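Local coordinates for UPF0336 protein Rv0637 (Mycobacterium tuberculosis, PDB 5ZY8) that is the HadC subunit, a hotdog-fold protein that probably takes part in (3R)-hydroxyacyl-[acyl-carrier-protein] dehydration, at residues V60-F71 / K102-H110. Residues are numbered along the deposited sequence; the frame is centred on the assembly and turned at random.
Sequences VTILAKYVQLDF and KLWARMDIH
Gln68, whose CG rests 3.7 Å from SD of Met107, runs back along its own helix toward Ala64, extended beyond a CG that lies beside the backbone N (chi1 -80°). Ala64 O receives the helical bond from Gln68 N at 3.0 Å and a weak, bent one from Gln68 NE2 at 3.2 Å. That weak bond inclines NE2 toward the helix's own backbone, while CG is the atom that meets the strand. Beyond that sulfur, Met107 bends at chi3 (70°) and brings its methyl CE over one face of the Phe71 ring, a CH-pi contact 3.8 Å from the centroid. SD is farther and oblique, completing a Met-aromatic pair. Ile109 CD1 reaches the far end of the same ring, 3.9 Å from Phe71 CZ. Val67 straddles two strand residues, CG1 against Met107 CB and CG2 against Ala105 CB; the small Ala105 also meets Leu63 CG at 3.8 Å. Leu63 CD2 then runs on to Leu103 CB, 3.9 Å away. Helix 61-71 crosses strand 102-110 at -55°, their axes 8.6 Å apart at closest, as the central helix of a hotdog fold lies across its antiparallel sheet. Trp12, from the neighbouring strand 11-19, meets the Phe71 ring edge-to-face and bonds to Asp70 OD1. Tyr66 OH is hydrogen-bonded to Glu27 of the second subunit. With no hydrogen bond or salt bridge across, this buried contact rests on apolar and CH-pi packing, and the fit of the side chains probably sets how helix and strand lie together.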
loop_
_atom_site.group_PDB
_atom_site.type_symbol
_atom_site.label_atom_id
_atom_site.label_comp_id
_atom_site.label_asym_id
_atom_site.label_seq_id
_atom_site.Cartn_x
_atom_site.Cartn_y
_atom_site.Cartn_z
ATOM N N VAL C 60 10.001 -4.107 -6.577
ATOM C CA VAL C 60 9.713 -3.780 -7.969
ATOM C C VAL C 60 8.783 -4.827 -8.584
ATOM O O VAL C 60 8.388 -4.720 -9.754
ATOM C CB VAL C 60 11.032 -3.598 -8.746
ATOM C CG1 VAL C 60 10.791 -3.213 -10.200
ATOM C CG2 VAL C 60 11.878 -2.529 -8.062
ATOM N N THR C 61 8.386 -5.832 -7.796
ATOM C CA THR C 61 7.280 -6.673 -8.239
ATOM C C THR C 61 6.055 -5.827 -8.592
ATOM O O THR C 61 5.325 -6.153 -9.538
ATOM C CB THR C 61 6.932 -7.718 -7.173
ATOM O OG1 THR C 61 6.090 -8.718 -7.752
ATOM C CG2 THR C 61 6.197 -7.098 -6.003
ATOM N N ILE C 62 5.837 -4.719 -7.876
ATOM C CA ILE C 62 4.711 -3.849 -8.191
ATOM C C ILE C 62 4.862 -3.275 -9.595
ATOM O O ILE C 62 3.926 -3.303 -10.403
ATOM C CB ILE C 62 4.567 -2.740 -7.135
ATOM C CG1 ILE C 62 4.073 -3.331 -5.816
ATOM C CG2 ILE C 62 3.597 -1.677 -7.617
ATOM C CD1 ILE C 62 4.372 -2.467 -4.618
ATOM N N LEU C 63 6.038 -2.738 -9.910
ATOM C CA LEU C 63 6.235 -2.206 -11.255
ATOM C C LEU C 63 6.118 -3.322 -12.294
ATOM O O LEU C 63 5.450 -3.160 -13.326
ATOM C CB LEU C 63 7.581 -1.485 -11.354
ATOM C CG LEU C 63 7.863 -0.785 -12.693
ATOM C CD1 LEU C 63 6.635 -0.007 -13.165
ATOM C CD2 LEU C 63 9.071 0.140 -12.577
ATOM N N ALA C 64 6.765 -4.465 -12.035
ATOM C CA ALA C 64 6.725 -5.581 -12.976
ATOM C C ALA C 64 5.296 -5.963 -13.366
ATOM O O ALA C 64 5.017 -6.221 -14.544
ATOM C CB ALA C 64 7.455 -6.789 -12.380
ATOM N N LYS C 65 4.361 -5.959 -12.403
ATOM C CA LYS C 65 3.000 -6.379 -12.725
ATOM C C LYS C 65 2.131 -5.242 -13.248
ATOM O O LYS C 65 1.170 -5.497 -13.982
ATOM C CB LYS C 65 2.320 -7.008 -11.502
ATOM C CG LYS C 65 1.061 -7.775 -11.879
ATOM C CD LYS C 65 0.224 -8.174 -10.692
ATOM C CE LYS C 65 -0.342 -9.570 -10.932
ATOM N NZ LYS C 65 -0.723 -10.315 -9.700
ATOM N N TYR C 66 2.467 -3.988 -12.942
ATOM C CA TYR C 66 1.863 -2.889 -13.685
ATOM C C TYR C 66 2.034 -3.113 -15.182
ATOM O O TYR C 66 1.076 -2.983 -15.957
ATOM C CB TYR C 66 2.503 -1.556 -13.283
ATOM C CG TYR C 66 2.001 -0.917 -12.007
ATOM C CD1 TYR C 66 0.861 -1.392 -11.346
ATOM C CD2 TYR C 66 2.665 0.176 -11.464
ATOM C CE1 TYR C 66 0.402 -0.789 -10.173
ATOM C CE2 TYR C 66 2.216 0.784 -10.297
ATOM C CZ TYR C 66 1.082 0.297 -9.658
ATOM O OH TYR C 66 0.653 0.905 -8.504
ATOM N N VAL C 67 3.243 -3.516 -15.592
ATOM C CA VAL C 67 3.555 -3.674 -17.007
ATOM C C VAL C 67 2.921 -4.941 -17.554
ATOM O O VAL C 67 2.319 -4.935 -18.636
ATOM C CB VAL C 67 5.079 -3.680 -17.218
ATOM C CG1 VAL C 67 5.416 -3.669 -18.709
ATOM C CG2 VAL C 67 5.707 -2.515 -16.499
ATOM N N GLN C 68 3.032 -6.044 -16.809
ATOM C CA GLN C 68 2.479 -7.304 -17.287
ATOM C C GLN C 68 0.984 -7.179 -17.547
ATOM O O GLN C 68 0.494 -7.606 -18.599
ATOM C CB GLN C 68 2.753 -8.428 -16.286
ATOM C CG GLN C 68 4.142 -9.037 -16.346
ATOM C CD GLN C 68 4.462 -9.865 -15.109
ATOM O OE1 GLN C 68 3.816 -10.885 -14.847
ATOM N NE2 GLN C 68 5.462 -9.434 -14.345
ATOM N N LEU C 69 0.238 -6.592 -16.603
ATOM C CA LEU C 69 -1.199 -6.447 -16.811
ATOM C C LEU C 69 -1.514 -5.493 -17.955
ATOM O O LEU C 69 -2.449 -5.740 -18.721
ATOM C CB LEU C 69 -1.900 -5.997 -15.531
ATOM C CG LEU C 69 -1.704 -6.906 -14.324
ATOM C CD1 LEU C 69 -2.275 -6.259 -13.079
ATOM C CD2 LEU C 69 -2.314 -8.286 -14.561
ATOM N N ASP C 70 -0.754 -4.404 -18.098
ATOM C CA ASP C 70 -0.966 -3.536 -19.253
ATOM C C ASP C 70 -0.814 -4.321 -20.551
ATOM O O ASP C 70 -1.592 -4.131 -21.495
ATOM C CB ASP C 70 -0.007 -2.346 -19.219
ATOM C CG ASP C 70 -0.336 -1.288 -20.276
ATOM O OD1 ASP C 70 -0.035 -1.500 -21.468
ATOM O OD2 ASP C 70 -0.889 -0.230 -19.914
ATOM N N PHE C 71 0.154 -5.243 -20.589
ATOM C CA PHE C 71 0.397 -6.064 -21.775
ATOM C C PHE C 71 -0.776 -6.998 -22.055
ATOM O O PHE C 71 -1.298 -7.037 -23.174
ATOM C CB PHE C 71 1.699 -6.848 -21.581
ATOM C CG PHE C 71 1.984 -7.858 -22.659
ATOM C CD1 PHE C 71 2.488 -7.462 -23.890
ATOM C CD2 PHE C 71 1.793 -9.217 -22.422
ATOM C CE1 PHE C 71 2.760 -8.400 -24.885
ATOM C CE2 PHE C 71 2.071 -10.159 -23.410
ATOM C CZ PHE C 71 2.557 -9.749 -24.642
ATOM N N LYS C 102 13.369 7.234 -9.994
ATOM C CA LYS C 102 12.421 7.233 -11.101
ATOM C C LYS C 102 12.809 6.117 -12.067
ATOM O O LYS C 102 13.939 6.086 -12.563
ATOM C CB LYS C 102 12.420 8.598 -11.791
ATOM C CG LYS C 102 11.283 8.860 -12.757
ATOM C CD LYS C 102 11.567 10.113 -13.569
ATOM C CE LYS C 102 10.305 10.665 -14.198
ATOM N NZ LYS C 102 10.516 11.970 -14.871
ATOM N N LEU C 103 11.879 5.209 -12.337
ATOM C CA LEU C 103 12.171 4.004 -13.093
ATOM C C LEU C 103 11.280 3.910 -14.320
ATOM O O LEU C 103 10.084 4.216 -14.256
ATOM C CB LEU C 103 11.965 2.756 -12.219
ATOM C CG LEU C 103 12.820 2.645 -10.959
ATOM C CD1 LEU C 103 12.626 1.288 -10.310
ATOM C CD2 LEU C 103 14.274 2.876 -11.303
ATOM N N TRP C 104 11.861 3.462 -15.431
ATOM C CA TRP C 104 11.122 3.183 -16.656
ATOM C C TRP C 104 11.166 1.687 -16.913
ATOM O O TRP C 104 12.238 1.076 -16.892
ATOM C CB TRP C 104 11.692 3.942 -17.859
ATOM C CG TRP C 104 11.615 5.427 -17.725
ATOM C CD1 TRP C 104 12.561 6.256 -17.181
ATOM C CD2 TRP C 104 10.533 6.269 -18.139
ATOM N NE1 TRP C 104 12.131 7.567 -17.230
ATOM C CE2 TRP C 104 10.891 7.601 -17.815
ATOM C CE3 TRP C 104 9.300 6.031 -18.753
ATOM C CZ2 TRP C 104 10.052 8.685 -18.083
ATOM C CZ3 TRP C 104 8.476 7.109 -19.027
ATOM C CH2 TRP C 104 8.854 8.418 -18.690
ATOM N N ALA C 105 10.005 1.114 -17.182
ATOM C CA ALA C 105 9.849 -0.321 -17.295
ATOM C C ALA C 105 9.666 -0.719 -18.750
ATOM O O ALA C 105 9.090 0.017 -19.560
ATOM C CB ALA C 105 8.667 -0.808 -16.457
ATOM N N ARG C 106 10.192 -1.895 -19.067
ATOM C CA ARG C 106 10.148 -2.449 -20.410
ATOM C C ARG C 106 10.109 -3.958 -20.258
ATOM O O ARG C 106 11.036 -4.544 -19.693
ATOM C CB ARG C 106 11.357 -1.998 -21.236
ATOM C CG ARG C 106 11.330 -2.439 -22.688
ATOM C CD ARG C 106 12.693 -2.264 -23.330
ATOM N NE ARG C 106 13.329 -3.533 -23.673
ATOM C CZ ARG C 106 14.618 -3.659 -23.983
ATOM N NH1 ARG C 106 15.124 -4.852 -24.289
ATOM N NH2 ARG C 106 15.404 -2.589 -23.985
ATOM N N MET C 107 9.033 -4.576 -20.714
ATOM C CA MET C 107 8.883 -6.019 -20.624
ATOM C C MET C 107 9.157 -6.643 -21.987
ATOM O O MET C 107 8.535 -6.261 -22.981
ATOM C CB MET C 107 7.478 -6.373 -20.155
ATOM C CG MET C 107 7.330 -7.760 -19.596
ATOM S SD MET C 107 5.582 -8.142 -19.613
ATOM C CE MET C 107 5.333 -8.291 -21.382
ATOM N N ASP C 108 10.061 -7.621 -22.028
ATOM C CA ASP C 108 10.243 -8.442 -23.215
ATOM C C ASP C 108 9.687 -9.838 -22.975
ATOM O O ASP C 108 9.747 -10.372 -21.864
ATOM C CB ASP C 108 11.729 -8.571 -23.604
ATOM C CG ASP C 108 12.434 -7.227 -23.758
ATOM O OD1 ASP C 108 11.747 -6.186 -23.707
ATOM O OD2 ASP C 108 13.677 -7.214 -23.956
ATOM N N ILE C 109 9.206 -10.457 -24.046
ATOM C CA ILE C 109 8.850 -11.869 -23.992
ATOM C C ILE C 109 10.122 -12.682 -24.213
ATOM O O ILE C 109 10.669 -12.731 -25.322
ATOM C CB ILE C 109 7.775 -12.227 -25.016
ATOM C CG1 ILE C 109 6.520 -11.404 -24.735
ATOM C CG2 ILE C 109 7.526 -13.735 -24.995
ATOM C CD1 ILE C 109 5.588 -12.013 -23.727
ATOM N N HIS C 110 10.611 -13.290 -23.138
ATOM C CA HIS C 110 11.893 -13.973 -23.166
ATOM C C HIS C 110 11.765 -15.355 -23.788
ATOM O O HIS C 110 12.645 -15.775 -24.543
ATOM C CB HIS C 110 12.454 -14.064 -21.747
ATOM C CG HIS C 110 13.908 -14.410 -21.684
ATOM N ND1 HIS C 110 14.358 -15.690 -21.433
ATOM C CD2 HIS C 110 15.016 -13.645 -21.826
ATOM C CE1 HIS C 110 15.679 -15.698 -21.424
ATOM N NE2 HIS C 110 16.103 -14.470 -21.658
#